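Long-range contact in sulfide-quinone reductase (Aquifex aeolicus, PDB 3HYW), which oxidises hydrogen sulfide with a quinone as electron acceptor, using one FAD per subunit and building up polysulfur on active-site cysteines: residues P37-T42 with K387-K392. Sequence-based numbering, arbitrary orientation.
Sequences PYFGFT and KYFLWK. With FAD (flavin-adenine dinucleotide), chain G.
Phe389 reaches from helix 376-395 to touch Phe39 and Phe41 at once. The tip of Phe39, CZ, meets the edge of the Phe389 ring at CE1, 3.5 Å away, with the two ring planes inclined at 32°. Phe41 comes in nearer the root of the same side chain, its CE1 3.6 Å from Phe389 CB, and its ring plane is at 38° to that of Phe389. Both phenylalanines have CG anti to the backbone N (chi1 164° for Phe39), which carries their rings toward the helix, Phe39 from the strand and Phe41 from the turn after it. Leu390 closes the cluster: its CD1 lies 3.7 Å from Phe39 CE2, at that ring's edge, and also packs on Phe41 CB at 3.8 Å. Val12 and Ile15 of helix 12-24, in the FAD-binding Rossmann region, back Phe39, and Val12 also touches Phe389. Next along the chain, Thr42 OG1 and FAD O4' share a hydrogen bond of 2.6 Å, and decylubiquinone lies close to Phe41. No hydrogen bond crosses between 37-42 and 387-392; between these two segments the contact is buried aromatic and aliphatic carbon, held by shape and dispersion.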
loop_
_atom_site.group_PDB
_atom_site.type_symbol
_atom_site.label_atom_id
_atom_site.label_comp_id
_atom_site.label_asym_id
_atom_site.label_seq_id
_atom_site.Cartn_x
_atom_site.Cartn_y
_atom_site.Cartn_z
ATOM N N PRO A 37 39.279 24.704 -5.378
ATOM C CA PRO A 37 40.622 24.187 -5.099
ATOM C C PRO A 37 40.624 22.762 -4.540
ATOM O O PRO A 37 41.688 22.202 -4.271
ATOM C CB PRO A 37 41.154 25.160 -4.047
ATOM C CG PRO A 37 39.924 25.636 -3.330
ATOM C CD PRO A 37 38.824 25.661 -4.347
ATOM N N TYR A 38 39.441 22.182 -4.374
ATOM C CA TYR A 38 39.312 20.893 -3.709
ATOM C C TYR A 38 38.353 19.989 -4.466
ATOM O O TYR A 38 37.452 20.479 -5.155
ATOM C CB TYR A 38 38.806 21.088 -2.264
ATOM C CG TYR A 38 37.419 21.718 -2.175
ATOM C CD1 TYR A 38 36.271 20.921 -2.152
ATOM C CD2 TYR A 38 37.262 23.106 -2.111
ATOM C CE1 TYR A 38 34.998 21.488 -2.085
ATOM C CE2 TYR A 38 35.984 23.689 -2.045
ATOM C CZ TYR A 38 34.863 22.870 -2.027
ATOM O OH TYR A 38 33.603 23.424 -1.957
ATOM N N PHE A 39 38.539 18.676 -4.333
ATOM C CA PHE A 39 37.468 17.742 -4.658
ATOM C C PHE A 39 36.543 17.653 -3.445
ATOM O O PHE A 39 37.000 17.395 -2.334
ATOM C CB PHE A 39 38.002 16.341 -5.002
ATOM C CG PHE A 39 36.934 15.263 -4.969
ATOM C CD1 PHE A 39 36.155 15.008 -6.089
ATOM C CD2 PHE A 39 36.694 14.527 -3.805
ATOM C CE1 PHE A 39 35.159 14.033 -6.064
ATOM C CE2 PHE A 39 35.689 13.552 -3.764
ATOM C CZ PHE A 39 34.930 13.303 -4.894
ATOM N N GLY A 40 35.246 17.862 -3.658
ATOM C CA GLY A 40 34.273 17.735 -2.578
ATOM C C GLY A 40 33.490 16.443 -2.721
ATOM O O GLY A 40 32.935 16.175 -3.779
ATOM N N PHE A 41 33.454 15.633 -1.666
ATOM C CA PHE A 41 32.663 14.407 -1.700
ATOM C C PHE A 41 31.187 14.736 -1.490
ATOM O O PHE A 41 30.678 14.785 -0.355
ATOM C CB PHE A 41 33.161 13.362 -0.696
ATOM C CG PHE A 41 32.476 12.018 -0.838
ATOM C CD1 PHE A 41 32.714 11.215 -1.947
ATOM C CD2 PHE A 41 31.582 11.575 0.124
ATOM C CE1 PHE A 41 32.087 9.983 -2.084
ATOM C CE2 PHE A 41 30.946 10.343 -0.003
ATOM C CZ PHE A 41 31.205 9.548 -1.109
ATOM N N THR A 42 30.521 14.976 -2.615
ATOM C CA THR A 42 29.129 15.429 -2.652
ATOM C C THR A 42 28.153 14.589 -1.798
ATOM O O THR A 42 27.309 15.156 -1.092
ATOM C CB THR A 42 28.614 15.565 -4.120
ATOM O OG1 THR A 42 29.643 16.126 -4.954
ATOM C CG2 THR A 42 27.439 16.478 -4.168
ATOM N N LYS A 387 34.676 6.794 2.933
ATOM C CA LYS A 387 36.108 6.626 3.221
ATOM C C LYS A 387 36.851 6.049 2.015
ATOM O O LYS A 387 37.933 6.521 1.649
ATOM C CB LYS A 387 36.316 5.740 4.460
ATOM C CG LYS A 387 35.580 6.225 5.717
ATOM C CD LYS A 387 36.074 7.607 6.139
ATOM C CE LYS A 387 35.245 8.194 7.273
ATOM N NZ LYS A 387 35.760 9.552 7.644
ATOM N N TYR A 388 36.243 5.044 1.394
ATOM C CA TYR A 388 36.798 4.376 0.211
ATOM C C TYR A 388 36.948 5.304 -1.000
ATOM O O TYR A 388 37.999 5.311 -1.636
ATOM C CB TYR A 388 35.967 3.133 -0.151
ATOM C CG TYR A 388 36.350 2.464 -1.465
ATOM C CD1 TYR A 388 37.608 1.884 -1.637
ATOM C CD2 TYR A 388 35.442 2.397 -2.526
ATOM C CE1 TYR A 388 37.961 1.264 -2.840
ATOM C CE2 TYR A 388 35.783 1.768 -3.735
ATOM C CZ TYR A 388 37.043 1.208 -3.880
ATOM O OH TYR A 388 37.400 0.590 -5.066
ATOM N N PHE A 389 35.918 6.083 -1.318
ATOM C CA PHE A 389 36.009 6.981 -2.461
ATOM C C PHE A 389 37.063 8.072 -2.268
ATOM O O PHE A 389 37.833 8.357 -3.186
ATOM C CB PHE A 389 34.656 7.608 -2.836
ATOM C CG PHE A 389 34.615 8.121 -4.253
ATOM C CD1 PHE A 389 34.957 9.444 -4.547
ATOM C CD2 PHE A 389 34.279 7.270 -5.300
ATOM C CE1 PHE A 389 34.940 9.908 -5.861
ATOM C CE2 PHE A 389 34.267 7.723 -6.617
ATOM C CZ PHE A 389 34.599 9.049 -6.901
ATOM N N LEU A 390 37.090 8.685 -1.086
ATOM C CA LEU A 390 38.095 9.715 -0.787
ATOM C C LEU A 390 39.502 9.156 -0.892
ATOM O O LEU A 390 40.416 9.830 -1.386
ATOM C CB LEU A 390 37.894 10.321 0.607
ATOM C CG LEU A 390 37.078 11.609 0.852
ATOM C CD1 LEU A 390 36.901 12.514 -0.371
ATOM C CD2 LEU A 390 35.751 11.349 1.549
ATOM N N TRP A 391 39.681 7.923 -0.425
ATOM C CA TRP A 391 40.959 7.234 -0.590
ATOM C C TRP A 391 41.346 7.147 -2.078
ATOM O O TRP A 391 42.488 7.432 -2.449
ATOM C CB TRP A 391 40.919 5.837 0.048
ATOM C CG TRP A 391 42.220 5.138 -0.073
ATOM C CD1 TRP A 391 43.277 5.209 0.793
ATOM C CD2 TRP A 391 42.631 4.281 -1.140
ATOM N NE1 TRP A 391 44.320 4.441 0.327
ATOM C CE2 TRP A 391 43.948 3.861 -0.856
ATOM C CE3 TRP A 391 42.012 3.823 -2.311
ATOM C CZ2 TRP A 391 44.657 3.003 -1.701
ATOM C CZ3 TRP A 391 42.719 2.969 -3.145
ATOM C CH2 TRP A 391 44.023 2.571 -2.837
ATOM N N LYS A 392 40.384 6.761 -2.916
ATOM C CA LYS A 392 40.601 6.617 -4.361
ATOM C C LYS A 392 41.030 7.925 -5.022
ATOM O O LYS A 392 41.916 7.925 -5.874
ATOM C CB LYS A 392 39.340 6.080 -5.045
ATOM C CG LYS A 392 39.096 4.601 -4.819
ATOM C CD LYS A 392 38.167 4.035 -5.874
ATOM C CE LYS A 392 36.750 4.554 -5.718
ATOM N NZ LYS A 392 35.945 4.144 -6.879
HETATM P PA FAD G . 30.569 17.780 -9.228
HETATM O O1A FAD G . 31.096 16.575 -8.492
HETATM O O2A FAD G . 29.684 18.751 -8.508
HETATM O O5B FAD G . 31.852 18.540 -9.803
HETATM C C5B FAD G . 31.793 19.644 -10.690
HETATM C C4B FAD G . 33.140 20.345 -10.608
HETATM O O4B FAD G . 33.255 21.313 -11.650
HETATM C C3B FAD G . 33.283 21.113 -9.304
HETATM O O3B FAD G . 34.618 20.939 -8.814
HETATM C C2B FAD G . 33.042 22.554 -9.706
HETATM O O2B FAD G . 33.706 23.469 -8.837
HETATM C C1B FAD G . 33.627 22.580 -11.107
HETATM N N9A FAD G . 33.119 23.665 -11.988
HETATM C C8A FAD G . 31.852 24.123 -12.083
HETATM N N7A FAD G . 31.811 25.101 -13.022
HETATM C C5A FAD G . 33.066 25.255 -13.507
HETATM C C6A FAD G . 33.639 26.090 -14.464
HETATM N N6A FAD G . 32.881 26.993 -15.127
HETATM N N1A FAD G . 34.968 25.990 -14.731
HETATM C C2A FAD G . 35.739 25.099 -14.083
HETATM N N3A FAD G . 35.212 24.285 -13.154
HETATM C C4A FAD G . 33.883 24.341 -12.854
HETATM N N1 FAD G . 25.085 10.460 -5.980
HETATM C C2 FAD G . 25.166 9.198 -5.478
HETATM O O2 FAD G . 25.409 8.241 -6.239
HETATM N N3 FAD G . 25.000 8.951 -4.156
HETATM C C4 FAD G . 24.746 9.968 -3.307
HETATM O O4 FAD G . 24.563 9.739 -1.973
HETATM C C4X FAD G . 24.655 11.265 -3.797
HETATM N N5 FAD G . 24.394 12.279 -2.941
HETATM C C5X FAD G . 24.308 13.549 -3.394
HETATM C C6 FAD G . 24.051 14.582 -2.486
HETATM C C7 FAD G . 23.949 15.898 -2.925
HETATM C C7M FAD G . 23.662 16.986 -1.907
HETATM C C8 FAD G . 24.106 16.175 -4.285
HETATM C C8M FAD G . 24.003 17.586 -4.834
HETATM C C9 FAD G . 24.358 15.137 -5.186
HETATM C C9A FAD G . 24.475 13.807 -4.753
HETATM N N10 FAD G . 24.742 12.787 -5.622
HETATM C C10 FAD G . 24.827 11.513 -5.158
HETATM C "C1'" FAD G . 24.847 13.058 -7.075
HETATM C "C2'" FAD G . 26.197 13.084 -7.763
HETATM O "O2'" FAD G . 26.950 11.911 -7.426
HETATM C "C3'" FAD G . 26.916 14.386 -7.409
HETATM O "O3'" FAD G . 26.096 15.507 -7.817
HETATM C "C4'" FAD G . 28.279 14.468 -8.084
HETATM O "O4'" FAD G . 29.050 15.467 -7.404
HETATM C "C5'" FAD G . 28.144 14.818 -9.561
HETATM O "O5'" FAD G . 29.425 14.795 -10.184
HETATM P P FAD G . 29.864 15.882 -11.291
HETATM O O1P FAD G . 31.292 15.587 -11.669
HETATM O O2P FAD G . 28.816 15.976 -12.379
HETATM O O3P FAD G . 29.774 17.301 -10.533
#